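Local coordinates for protein kojibiose phosphorylase (PDB 6W0P) that is a phosphorylase of glycoside hydrolase family 65, combining an N-terminal beta-sandwich domain, a helical catalytic domain and a small C-terminal beta domain, at residues A[77-82]-A[383-388]; A[235-238]-A[244-247]; A[302-307]-A[312-317]; A[495-500]-A[529-534]; A[631-636]-A[678-683]. All coordinates share one frame; numbering follows the deposited sequence.

The five contacts sample the domains of a family 65 enzyme and the places where they join. Contact 2 lies inside the N-terminal beta sandwich, with its centre 69 Å from that of contact 4, a helix pair on the other side of the chain's centre. Contact 1 joins a loop of the N-terminal part to a helix of the catalytic part, within reach of the second subunit. Contacts 3 and 5 are neighbours, their nearest atoms about 8 Å apart. Helix 666-680 links these two: its Ile676 packs on Ile302 and Ile314 of contact 3, while its C-terminal end supplies one side of contact 5.

Contact 1. Residues A[77-82]-A[383-388]; sequences GIVKRT and KARAKE
Gly77 O is gripped twice, by Arg385 NH1 at 2.8 Å and by a water that donates to it. The same water accepts from Arg385 NH2, so the guanidinium and the water close a small ring around one carbonyl oxygen. NH1 approaches this oxygen tilted out of the carbonyl plane, with an N-H...O angle of 149°. Arg385 NH1 also serves Glu388 OE1, one helical turn on, in a nearly straight salt bridge of 3.1 Å that lies in the guanidinium plane and helps fix the rotation of the group. Arginine suits this post because its flat head offers several N-H groups at once; NH2 has a further partner in Ala413 O. A bend at chi2 (51°) turns the chain out from the helix to the loop. Gly77 suits its positive phi, and having no side chain lets its CA approach Glu388 O to 3.3 Å. That carbonyl is bonded in turn by Ser575 OG of the second subunit. Val79 CG2 lies obliquely beside the guanidinium. The arrangement is a domain junction at a subunit interface, in which a loop of the N-terminal part of the family 65 fold lies against helix 379-388 of the catalytic part.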
# COMPACT_ATOMS: atom_id res chain seq x y z
N GLY A 77 -10.35 6.51 -4.43
CA GLY A 77 -10.85 6.16 -3.08
C GLY A 77 -9.73 6.03 -2.06
O GLY A 77 -10.04 5.85 -0.89
N ILE A 78 -8.48 6.22 -2.48
CA ILE A 78 -7.30 6.21 -1.58
C ILE A 78 -6.91 7.65 -1.24
O ILE A 78 -6.73 8.49 -2.17
CB ILE A 78 -6.15 5.42 -2.24
CG1 ILE A 78 -6.50 3.93 -2.31
CG2 ILE A 78 -4.84 5.67 -1.49
CD1 ILE A 78 -5.45 3.07 -3.00
N VAL A 79 -6.71 7.90 0.05
CA VAL A 79 -6.41 9.28 0.54
C VAL A 79 -5.04 9.71 0.03
O VAL A 79 -4.06 8.96 0.20
CB VAL A 79 -6.56 9.37 2.06
CG1 VAL A 79 -6.22 10.77 2.56
CG2 VAL A 79 -7.97 8.99 2.46
N LYS A 80 -5.00 10.86 -0.65
CA LYS A 80 -3.78 11.45 -1.26
C LYS A 80 -3.20 12.46 -0.27
O LYS A 80 -1.99 12.66 -0.30
CB LYS A 80 -4.12 12.15 -2.58
CG LYS A 80 -4.74 11.26 -3.66
CD LYS A 80 -4.65 11.87 -5.06
CE LYS A 80 -5.11 10.94 -6.17
NZ LYS A 80 -4.56 11.34 -7.48
N ARG A 81 -4.04 13.04 0.59
CA ARG A 81 -3.65 14.15 1.50
C ARG A 81 -4.34 13.98 2.87
O ARG A 81 -5.52 14.33 3.02
CB ARG A 81 -3.94 15.45 0.76
CG ARG A 81 -3.56 16.72 1.50
CD ARG A 81 -4.07 17.94 0.76
NE ARG A 81 -3.88 17.87 -0.68
CZ ARG A 81 -4.73 18.35 -1.59
NH1 ARG A 81 -5.86 18.94 -1.23
NH2 ARG A 81 -4.46 18.22 -2.88
N THR A 82 -3.59 13.46 3.85
CA THR A 82 -4.05 13.28 5.25
C THR A 82 -4.19 14.67 5.89
O THR A 82 -3.71 15.66 5.30
CB THR A 82 -3.10 12.37 6.04
OG1 THR A 82 -3.80 11.96 7.22
CG2 THR A 82 -1.79 13.04 6.39
N LYS A 383 -20.67 11.74 3.27
CA LYS A 383 -21.38 11.48 1.99
C LYS A 383 -20.38 11.52 0.83
O LYS A 383 -20.50 10.68 -0.08
CB LYS A 383 -22.53 12.46 1.78
CG LYS A 383 -23.77 12.14 2.59
CD LYS A 383 -24.56 13.37 2.96
CE LYS A 383 -25.74 13.63 2.05
NZ LYS A 383 -26.44 14.86 2.49
N ALA A 384 -19.41 12.43 0.87
CA ALA A 384 -18.33 12.50 -0.13
C ALA A 384 -17.47 11.24 -0.03
O ALA A 384 -17.06 10.69 -1.08
CB ALA A 384 -17.54 13.79 0.04
N ARG A 385 -17.26 10.73 1.19
CA ARG A 385 -16.46 9.51 1.44
C ARG A 385 -17.17 8.31 0.82
O ARG A 385 -16.46 7.48 0.22
CB ARG A 385 -16.23 9.25 2.93
CG ARG A 385 -15.33 8.05 3.22
CD ARG A 385 -14.01 8.04 2.47
NE ARG A 385 -13.31 6.75 2.60
CZ ARG A 385 -12.21 6.38 1.94
NH1 ARG A 385 -11.65 7.15 1.02
NH2 ARG A 385 -11.70 5.18 2.17
N ALA A 386 -18.48 8.18 1.01
CA ALA A 386 -19.29 7.09 0.41
C ALA A 386 -19.10 7.10 -1.11
O ALA A 386 -18.87 6.01 -1.70
CB ALA A 386 -20.74 7.20 0.81
N LYS A 387 -19.13 8.29 -1.73
CA LYS A 387 -18.93 8.47 -3.20
C LYS A 387 -17.51 8.04 -3.59
O LYS A 387 -17.40 7.29 -4.57
CB LYS A 387 -19.31 9.88 -3.64
CG LYS A 387 -20.82 10.12 -3.61
CD LYS A 387 -21.30 11.44 -4.24
CE LYS A 387 -22.82 11.48 -4.36
NZ LYS A 387 -23.29 12.74 -5.01
N GLU A 388 -16.48 8.39 -2.80
CA GLU A 388 -15.07 7.95 -3.05
C GLU A 388 -15.00 6.41 -3.06
O GLU A 388 -14.04 5.87 -3.69
CB GLU A 388 -14.10 8.52 -2.01
CG GLU A 388 -13.84 10.04 -2.08
CD GLU A 388 -13.07 10.59 -0.87
OE1 GLU A 388 -12.87 9.85 0.12
OE2 GLU A 388 -12.66 11.77 -0.91
O HOH W 1 -9.39 4.08 1.11

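Contact 2. Residues A[235-238]-A[244-247]; sequences YELT and EKTI
Two strands facing each other across a beta sandwich make this contact, in the N-terminal domain of the family 65 fold. Strands 230-239 and 245-256 follow one another in the chain but belong to different sheets, so their side chains, and not their backbones, meet in between. Tyr235 and Ile247 form the tighter pair. Ile247 CD1 sits 3.6 Å above the plane of the Tyr235 ring, over its centre, and makes a CH-pi contact only 12° off the ring normal; its nearest ring atom is Tyr235 CZ at 3.7 Å. With CG1 anti to the backbone N (chi1 -178°) and chi2 extended as well, isoleucine reaches toward the facing strand and lays its terminal methyl on the ring. Tyrosine suits the place because it gives a broad apolar face to the core while its hydroxyl finds a polar partner, Thr217 OG1. Nearer the turn, Leu237 CD2 touches Lys245 CE at 4.1 Å, the two side chains meeting at about a right angle. Here lysine acts through its methylene chain, lying against the leucine, where a partly exposed residue can keep its charged end. The backbones stay well apart, with 8.5 Å between Leu237 CA and Lys245 CA. Each strand pairs within its own sheet, 230-239 with strand 165-174 and 245-256 with strand 152-161; Leu169 of the former and Phe159 of the latter join the filling, and Leu219 from a loop packs on both Tyr235 and Leu237.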
# COMPACT_ATOMS: atom_id res chain seq x y z
N TYR A 235 10.70 41.81 31.34
CA TYR A 235 10.69 42.27 32.76
C TYR A 235 12.13 42.23 33.27
O TYR A 235 12.81 41.21 33.12
CB TYR A 235 9.70 41.46 33.61
CG TYR A 235 8.29 41.49 33.06
CD1 TYR A 235 7.42 42.52 33.40
CD2 TYR A 235 7.84 40.52 32.18
CE1 TYR A 235 6.14 42.58 32.86
CE2 TYR A 235 6.57 40.57 31.63
CZ TYR A 235 5.72 41.61 31.97
OH TYR A 235 4.48 41.67 31.44
N GLU A 236 12.59 43.37 33.77
CA GLU A 236 13.91 43.55 34.42
C GLU A 236 13.63 43.56 35.91
O GLU A 236 13.18 44.60 36.41
CB GLU A 236 14.59 44.86 34.00
CG GLU A 236 14.74 45.05 32.50
CD GLU A 236 15.71 44.10 31.82
OE1 GLU A 236 15.62 43.96 30.57
OE2 GLU A 236 16.56 43.51 32.54
N LEU A 237 13.78 42.42 36.57
CA LEU A 237 13.38 42.29 37.99
C LEU A 237 14.62 42.34 38.87
O LEU A 237 15.63 41.67 38.53
CB LEU A 237 12.60 40.98 38.17
CG LEU A 237 11.38 40.82 37.26
CD1 LEU A 237 10.80 39.43 37.39
CD2 LEU A 237 10.32 41.88 37.56
N THR A 238 14.50 43.07 39.97
CA THR A 238 15.43 43.04 41.11
C THR A 238 14.79 42.18 42.19
O THR A 238 13.71 42.51 42.66
CB THR A 238 15.78 44.46 41.56
OG1 THR A 238 16.28 45.04 40.35
CG2 THR A 238 16.82 44.53 42.67
N GLU A 244 9.59 36.86 48.06
CA GLU A 244 9.05 36.23 46.84
C GLU A 244 8.54 37.34 45.92
O GLU A 244 7.87 38.24 46.40
CB GLU A 244 7.99 35.21 47.22
CG GLU A 244 7.36 34.57 46.02
CD GLU A 244 6.23 33.65 46.41
OE1 GLU A 244 5.09 34.00 46.10
OE2 GLU A 244 6.51 32.62 47.04
N LYS A 245 8.91 37.29 44.64
CA LYS A 245 8.42 38.19 43.58
C LYS A 245 7.61 37.34 42.61
O LYS A 245 8.17 36.38 42.07
CB LYS A 245 9.62 38.87 42.90
CG LYS A 245 9.28 39.77 41.73
CD LYS A 245 8.67 41.08 42.18
CE LYS A 245 8.15 41.93 41.03
NZ LYS A 245 6.90 42.65 41.39
N THR A 246 6.32 37.64 42.43
CA THR A 246 5.40 36.83 41.60
C THR A 246 4.88 37.73 40.49
O THR A 246 4.69 38.88 40.77
CB THR A 246 4.20 36.24 42.36
OG1 THR A 246 3.29 37.28 42.73
CG2 THR A 246 4.59 35.52 43.63
N ILE A 247 4.60 37.16 39.33
CA ILE A 247 3.84 37.80 38.22
C ILE A 247 2.78 36.79 37.76
O ILE A 247 3.08 35.58 37.79
CB ILE A 247 4.80 38.25 37.11
CG1 ILE A 247 4.08 38.95 35.96
CG2 ILE A 247 5.64 37.09 36.60
CD1 ILE A 247 5.04 39.61 34.97

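Contact 3. Residues A[302-307]-A[312-317]; sequences ILIDGS and QGIRYC
Ile314 turns toward strand 303-305 and spreads its two branches over two isoleucines. Ile314 CG1 lies 3.8 Å from Ile302 CD1 and 3.9 Å from Ile302 CB, while Ile314 CG2 meets Ile304 CD1 at 3.8 Å. In each pair the side chains meet at about a right angle, and branching at CB lets one residue touch both partners. CG1 is placed toward Ile302 by a chi1 of -167°. The unit is a strand leading through a short connection into a helix: Gly306 takes positive phi at the bend, and Ser307 follows as N-cap of helix 308-324, its OG bonded to Asp310 N. The strand itself is an outermost strand of a sheet whose neighbour is strand 702-709, and the helix packs against this edge through Ile314 and Arg315. Arg315, next in the helix, lies alongside Leu303 and points the same way. Arg315 NH2 comes 3.4 Å from Leu303 CD2, which sits at the edge of the guanidinium and near its plane. Asp301 meets the charge in a salt bridge to NH2, and NH1 donates to Pro13 O; a long arginine can reach both, and a bend at chi3 (-85°) turns the guanidinium into position.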
# COMPACT_ATOMS: atom_id res chain seq x y z
N ILE A 302 -14.73 7.68 41.49
CA ILE A 302 -14.66 6.25 41.89
C ILE A 302 -13.70 6.12 43.07
O ILE A 302 -12.59 6.65 42.97
CB ILE A 302 -14.23 5.38 40.71
CG1 ILE A 302 -15.28 5.41 39.60
CG2 ILE A 302 -13.92 3.96 41.16
CD1 ILE A 302 -14.92 4.50 38.48
N LEU A 303 -14.14 5.47 44.15
CA LEU A 303 -13.28 5.20 45.33
C LEU A 303 -12.78 3.77 45.21
O LEU A 303 -13.58 2.89 44.87
CB LEU A 303 -14.07 5.37 46.63
CG LEU A 303 -14.60 6.76 46.95
CD1 LEU A 303 -15.31 6.74 48.30
CD2 LEU A 303 -13.48 7.75 46.99
N ILE A 304 -11.51 3.56 45.51
CA ILE A 304 -10.90 2.21 45.58
C ILE A 304 -10.14 2.12 46.89
O ILE A 304 -9.24 2.98 47.11
CB ILE A 304 -10.00 1.95 44.35
CG1 ILE A 304 -10.85 1.92 43.07
CG2 ILE A 304 -9.22 0.66 44.56
CD1 ILE A 304 -10.09 1.68 41.80
N ASP A 305 -10.50 1.14 47.72
CA ASP A 305 -9.84 0.88 49.02
C ASP A 305 -9.01 -0.39 48.89
O ASP A 305 -9.55 -1.37 48.36
CB ASP A 305 -10.85 0.80 50.16
CG ASP A 305 -10.21 0.67 51.53
OD1 ASP A 305 -9.57 1.64 51.97
OD2 ASP A 305 -10.30 -0.41 52.11
N GLY A 306 -7.76 -0.37 49.34
CA GLY A 306 -6.87 -1.54 49.34
C GLY A 306 -5.84 -1.47 48.24
O GLY A 306 -4.99 -2.38 48.20
N SER A 307 -5.86 -0.42 47.40
CA SER A 307 -4.87 -0.18 46.32
C SER A 307 -4.72 1.32 46.05
O SER A 307 -5.50 1.84 45.26
CB SER A 307 -5.22 -0.92 45.06
OG SER A 307 -4.32 -0.56 44.03
N GLN A 312 -5.23 6.16 42.73
CA GLN A 312 -4.58 7.26 41.97
C GLN A 312 -4.91 7.08 40.50
O GLN A 312 -5.32 8.06 39.87
CB GLN A 312 -3.06 7.30 42.16
CG GLN A 312 -2.38 8.40 41.35
CD GLN A 312 -0.89 8.40 41.62
OE1 GLN A 312 -0.24 7.35 41.57
NE2 GLN A 312 -0.34 9.57 41.95
N GLY A 313 -4.72 5.88 39.96
CA GLY A 313 -4.93 5.60 38.53
C GLY A 313 -6.34 5.97 38.11
O GLY A 313 -6.49 6.82 37.17
N ILE A 314 -7.36 5.39 38.75
CA ILE A 314 -8.75 5.64 38.29
C ILE A 314 -9.06 7.15 38.34
O ILE A 314 -9.76 7.64 37.44
CB ILE A 314 -9.80 4.82 39.06
CG1 ILE A 314 -11.14 4.89 38.34
CG2 ILE A 314 -9.94 5.25 40.52
CD1 ILE A 314 -11.06 4.54 36.88
N ARG A 315 -8.59 7.85 39.36
CA ARG A 315 -8.93 9.29 39.50
C ARG A 315 -8.15 10.06 38.43
O ARG A 315 -8.71 10.98 37.82
CB ARG A 315 -8.70 9.76 40.93
CG ARG A 315 -9.45 11.05 41.20
CD ARG A 315 -9.38 11.46 42.64
NE ARG A 315 -10.40 10.81 43.43
CZ ARG A 315 -10.21 10.07 44.51
NH1 ARG A 315 -8.99 9.81 44.96
NH2 ARG A 315 -11.27 9.57 45.13
N TYR A 316 -6.93 9.62 38.12
CA TYR A 316 -6.17 10.21 37.00
C TYR A 316 -6.98 10.04 35.72
O TYR A 316 -7.13 11.03 34.95
CB TYR A 316 -4.75 9.62 36.91
CG TYR A 316 -3.98 10.15 35.73
CD1 TYR A 316 -3.44 11.42 35.74
CD2 TYR A 316 -3.87 9.40 34.58
CE1 TYR A 316 -2.77 11.92 34.64
CE2 TYR A 316 -3.18 9.88 33.48
CZ TYR A 316 -2.64 11.15 33.50
OH TYR A 316 -2.01 11.61 32.39
N CYS A 317 -7.46 8.81 35.45
CA CYS A 317 -8.25 8.46 34.23
C CYS A 317 -9.52 9.33 34.16
O CYS A 317 -9.76 9.92 33.10
CB CYS A 317 -8.64 6.98 34.20
SG CYS A 317 -7.22 5.87 33.96

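Contact 4. Residues A[495-500]-A[529-534]; sequences KCFQYL and KDASRK
Phe497 faces helix 522-534 and meets it from CB out to one side of the ring. Phe497 CB lies over Ser532, 4.0 Å from Ser532 OG and 4.2 Å from Ser532 CB. Further out, one side of the ring slants past the same residue, with Phe497 CD2 4.2 Å from Ser532 CA. Phe497 CE2 then reaches Ala531 CB at 4.3 Å, an apolar contact in which the methyl sits obliquely to the ring. Elsewhere the phenylalanine packs on Met528 and on Leu455 of helix 437-458, so a large flat side chain fills the wedge where three helices come together. Small residues suit the facing positions: Ala531 and Ser532 let the ring lie close to the backbone of their helix, and the CA atoms of Phe497 and Ser532 are 6.4 Å apart. At the exposed margin Gln498 leans over the serine. Gln498 CG comes within 3.7 Å of Ser532 OG, which a chi1 of -165° sets toward helix 487-504. Serine and glutamine tolerate solvent here, whereas the phenylalanine is buried. Within segment 529-534, Asp530 is paired with Arg533 and, through a weak bond, with Lys534, a salt-bridge network one turn long; Asp530 OD2 also bonds to Tyr461 OH. The two short helical segments run at 135° to each other, their axes 9.6 Å apart at closest approach. Such helix-on-helix packing is in keeping with the mainly helical catalytic domain of this family, which has an (alpha/alpha)6-barrel fold.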
# COMPACT_ATOMS: atom_id res chain seq x y z
N LYS A 495 -28.55 -4.53 12.64
CA LYS A 495 -29.04 -3.74 13.80
C LYS A 495 -29.36 -2.31 13.36
O LYS A 495 -30.35 -1.76 13.84
CB LYS A 495 -28.05 -3.73 14.96
CG LYS A 495 -28.00 -5.01 15.78
CD LYS A 495 -29.28 -5.27 16.56
CE LYS A 495 -29.06 -6.24 17.70
NZ LYS A 495 -30.34 -6.64 18.33
N CYS A 496 -28.56 -1.71 12.49
CA CYS A 496 -28.84 -0.36 11.95
C CYS A 496 -30.19 -0.38 11.21
O CYS A 496 -31.04 0.48 11.48
CB CYS A 496 -27.75 0.12 11.01
SG CYS A 496 -27.96 1.89 10.64
N PHE A 497 -30.40 -1.37 10.34
CA PHE A 497 -31.61 -1.46 9.48
C PHE A 497 -32.85 -1.58 10.36
O PHE A 497 -33.82 -0.86 10.10
CB PHE A 497 -31.52 -2.64 8.51
CG PHE A 497 -30.43 -2.53 7.47
CD1 PHE A 497 -29.96 -1.29 7.08
CD2 PHE A 497 -29.89 -3.66 6.90
CE1 PHE A 497 -28.95 -1.19 6.14
CE2 PHE A 497 -28.88 -3.56 5.96
CZ PHE A 497 -28.42 -2.32 5.56
N GLN A 498 -32.80 -2.43 11.38
CA GLN A 498 -33.96 -2.72 12.25
C GLN A 498 -34.25 -1.49 13.13
O GLN A 498 -35.44 -1.18 13.31
CB GLN A 498 -33.72 -3.98 13.06
CG GLN A 498 -33.67 -5.23 12.20
CD GLN A 498 -33.28 -6.43 13.03
OE1 GLN A 498 -32.55 -6.31 14.01
NE2 GLN A 498 -33.78 -7.59 12.64
N TYR A 499 -33.24 -0.76 13.59
CA TYR A 499 -33.49 0.47 14.39
C TYR A 499 -34.19 1.53 13.51
O TYR A 499 -35.15 2.17 13.99
CB TYR A 499 -32.21 1.03 15.01
CG TYR A 499 -32.44 2.10 16.05
CD1 TYR A 499 -33.31 1.90 17.11
CD2 TYR A 499 -31.79 3.32 15.96
CE1 TYR A 499 -33.52 2.88 18.07
CE2 TYR A 499 -31.98 4.31 16.92
CZ TYR A 499 -32.85 4.09 17.97
OH TYR A 499 -33.04 5.08 18.90
N LEU A 500 -33.71 1.75 12.30
CA LEU A 500 -34.29 2.80 11.42
C LEU A 500 -35.74 2.43 11.14
O LEU A 500 -36.61 3.29 11.31
CB LEU A 500 -33.50 2.90 10.11
CG LEU A 500 -34.08 3.89 9.11
CD1 LEU A 500 -34.27 5.26 9.74
CD2 LEU A 500 -33.20 4.01 7.88
N LYS A 529 -35.64 -3.79 4.01
CA LYS A 529 -36.34 -4.95 4.63
C LYS A 529 -35.77 -6.25 4.06
O LYS A 529 -35.49 -7.17 4.85
CB LYS A 529 -37.86 -4.89 4.43
CG LYS A 529 -38.61 -4.09 5.49
CD LYS A 529 -40.07 -3.79 5.10
CE LYS A 529 -40.74 -2.77 6.01
NZ LYS A 529 -40.83 -3.27 7.40
N ASP A 530 -35.62 -6.35 2.74
CA ASP A 530 -35.15 -7.62 2.12
C ASP A 530 -33.68 -7.86 2.54
O ASP A 530 -33.36 -9.01 2.84
CB ASP A 530 -35.37 -7.64 0.60
CG ASP A 530 -34.98 -8.97 -0.03
OD1 ASP A 530 -35.57 -10.01 0.37
OD2 ASP A 530 -34.05 -8.97 -0.90
N ALA A 531 -32.83 -6.82 2.58
CA ALA A 531 -31.39 -6.99 2.93
C ALA A 531 -31.29 -7.43 4.39
O ALA A 531 -30.50 -8.35 4.71
CB ALA A 531 -30.61 -5.74 2.62
N SER A 532 -32.15 -6.87 5.25
CA SER A 532 -32.22 -7.17 6.69
C SER A 532 -32.54 -8.65 6.88
O SER A 532 -31.85 -9.31 7.67
CB SER A 532 -33.22 -6.29 7.37
OG SER A 532 -33.05 -6.32 8.77
N ARG A 533 -33.53 -9.17 6.15
CA ARG A 533 -34.00 -10.57 6.28
C ARG A 533 -32.93 -11.52 5.73
O ARG A 533 -32.74 -12.60 6.28
CB ARG A 533 -35.34 -10.75 5.54
CG ARG A 533 -36.51 -9.99 6.16
CD ARG A 533 -37.90 -10.36 5.63
NE ARG A 533 -37.95 -10.49 4.16
CZ ARG A 533 -38.55 -9.66 3.30
NH1 ARG A 533 -39.21 -8.59 3.73
NH2 ARG A 533 -38.47 -9.89 2.00
N LYS A 534 -32.25 -11.15 4.64
CA LYS A 534 -31.34 -12.09 3.93
C LYS A 534 -29.89 -11.93 4.43
O LYS A 534 -29.05 -12.70 3.97
CB LYS A 534 -31.44 -11.87 2.43
CG LYS A 534 -32.75 -12.35 1.83
CD LYS A 534 -32.78 -12.19 0.33
CE LYS A 534 -34.06 -12.71 -0.30
NZ LYS A 534 -34.08 -12.32 -1.73

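Contact 5. Residues A[631-636]-A[678-683]; sequences IASKIG and YGFGGL
This is a water-bridged meeting of two helix ends, where the C-terminal turns of helices 624-634 and 666-680 come side by side. Lys634 NZ donates to a water at 2.9 Å, and the water in turn donates to Tyr678 O at 2.6 Å and to Leu683 O. One lysine thus reaches two backbone carbonyls through a single solvent molecule, and Lys634 NZ also stands 3.7 Å from Gly682 O. Bends at chi2 (71°) and chi3 (64°) fold the chain across to the neighbouring helix end. A positive charge suits the place, since carbonyls gathered at a helix C-terminus probably attract it. Beside the lysine, Ser633 packs directly on backbone: its CB is 3.7 Å from Gly679 O, and its OG lies obliquely by the Phe680 ring, 4.3 Å from Phe680 CD1. A small serine facing a glycine lets the two helices approach until the CA atoms of Ser633 and Gly679 are 5.9 Å apart. Glycines also shape the ends themselves. Gly682 leaves the helix with positive phi after a wider pi-type turn at 678-680, and Gly636 is the positive-phi residue of a Schellman motif, its N bonded to Ser633 O at 3.0 Å. Helices 603-613 and 638-645 flank segment 631-636, the first packing on Ile635 and the second on Ser633, while Phe645 of the latter meets Phe680 edge-to-face. Beyond Leu683 the chain enters strand 684-686, so the contact lies where the helical domain passes into the C-terminal beta domain.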
# COMPACT_ATOMS: atom_id res chain seq x y z
N ILE A 631 -16.75 -9.34 29.80
CA ILE A 631 -17.47 -10.58 29.40
C ILE A 631 -17.13 -11.68 30.42
O ILE A 631 -18.05 -12.37 30.82
CB ILE A 631 -17.17 -10.97 27.95
CG1 ILE A 631 -17.78 -9.95 26.99
CG2 ILE A 631 -17.65 -12.39 27.64
CD1 ILE A 631 -17.30 -10.11 25.54
N ALA A 632 -15.86 -11.83 30.81
CA ALA A 632 -15.43 -12.82 31.82
C ALA A 632 -16.25 -12.64 33.10
O ALA A 632 -16.79 -13.63 33.57
CB ALA A 632 -13.96 -12.71 32.13
N SER A 633 -16.36 -11.41 33.61
CA SER A 633 -17.18 -11.10 34.82
C SER A 633 -18.62 -11.61 34.61
O SER A 633 -19.13 -12.31 35.47
CB SER A 633 -17.16 -9.63 35.15
OG SER A 633 -16.00 -9.27 35.88
N LYS A 634 -19.24 -11.24 33.49
CA LYS A 634 -20.65 -11.55 33.13
C LYS A 634 -20.88 -13.07 33.19
O LYS A 634 -22.01 -13.46 33.57
CB LYS A 634 -20.95 -11.00 31.74
CG LYS A 634 -22.41 -11.05 31.30
CD LYS A 634 -23.31 -10.07 32.01
CE LYS A 634 -22.96 -8.61 31.75
NZ LYS A 634 -23.71 -7.68 32.65
N ILE A 635 -19.88 -13.89 32.85
CA ILE A 635 -20.04 -15.38 32.80
C ILE A 635 -19.39 -16.07 34.02
O ILE A 635 -19.26 -17.30 33.98
CB ILE A 635 -19.55 -15.95 31.46
CG1 ILE A 635 -18.08 -15.65 31.18
CG2 ILE A 635 -20.44 -15.47 30.32
CD1 ILE A 635 -17.65 -15.99 29.78
N GLY A 636 -19.04 -15.33 35.08
CA GLY A 636 -18.57 -15.91 36.36
C GLY A 636 -17.12 -16.35 36.34
O GLY A 636 -16.73 -17.07 37.27
N TYR A 678 -19.15 -1.47 33.90
CA TYR A 678 -19.74 -2.58 33.11
C TYR A 678 -19.21 -3.93 33.61
O TYR A 678 -19.96 -4.91 33.56
CB TYR A 678 -19.47 -2.43 31.62
CG TYR A 678 -20.29 -1.35 30.95
CD1 TYR A 678 -21.67 -1.44 30.89
CD2 TYR A 678 -19.69 -0.26 30.36
CE1 TYR A 678 -22.44 -0.46 30.27
CE2 TYR A 678 -20.44 0.73 29.73
CZ TYR A 678 -21.82 0.64 29.71
OH TYR A 678 -22.54 1.59 29.06
N GLY A 679 -17.96 -3.96 34.05
CA GLY A 679 -17.25 -5.19 34.44
C GLY A 679 -17.61 -5.60 35.85
O GLY A 679 -18.58 -6.36 36.02
N PHE A 680 -16.84 -5.15 36.83
CA PHE A 680 -17.04 -5.52 38.24
C PHE A 680 -18.45 -5.12 38.66
O PHE A 680 -19.07 -5.94 39.31
CB PHE A 680 -15.95 -4.92 39.12
CG PHE A 680 -14.57 -5.47 38.82
CD1 PHE A 680 -14.29 -6.82 38.97
CD2 PHE A 680 -13.57 -4.64 38.37
CE1 PHE A 680 -13.03 -7.32 38.68
CE2 PHE A 680 -12.31 -5.14 38.08
CZ PHE A 680 -12.05 -6.48 38.22
N GLY A 681 -18.96 -3.96 38.24
CA GLY A 681 -20.31 -3.49 38.63
C GLY A 681 -21.43 -4.25 37.93
O GLY A 681 -22.54 -4.28 38.48
N GLY A 682 -21.16 -4.84 36.76
CA GLY A 682 -22.17 -5.53 35.93
C GLY A 682 -23.29 -4.60 35.48
O GLY A 682 -24.39 -5.07 35.24
N LEU A 683 -23.02 -3.31 35.30
CA LEU A 683 -24.05 -2.36 34.82
C LEU A 683 -24.59 -2.79 33.45
O LEU A 683 -23.80 -3.17 32.56
CB LEU A 683 -23.45 -0.95 34.77
CG LEU A 683 -24.35 0.08 34.07
CD1 LEU A 683 -25.57 0.37 34.90
CD2 LEU A 683 -23.56 1.35 33.79
O HOH W 2 -22.31 -5.20 32.39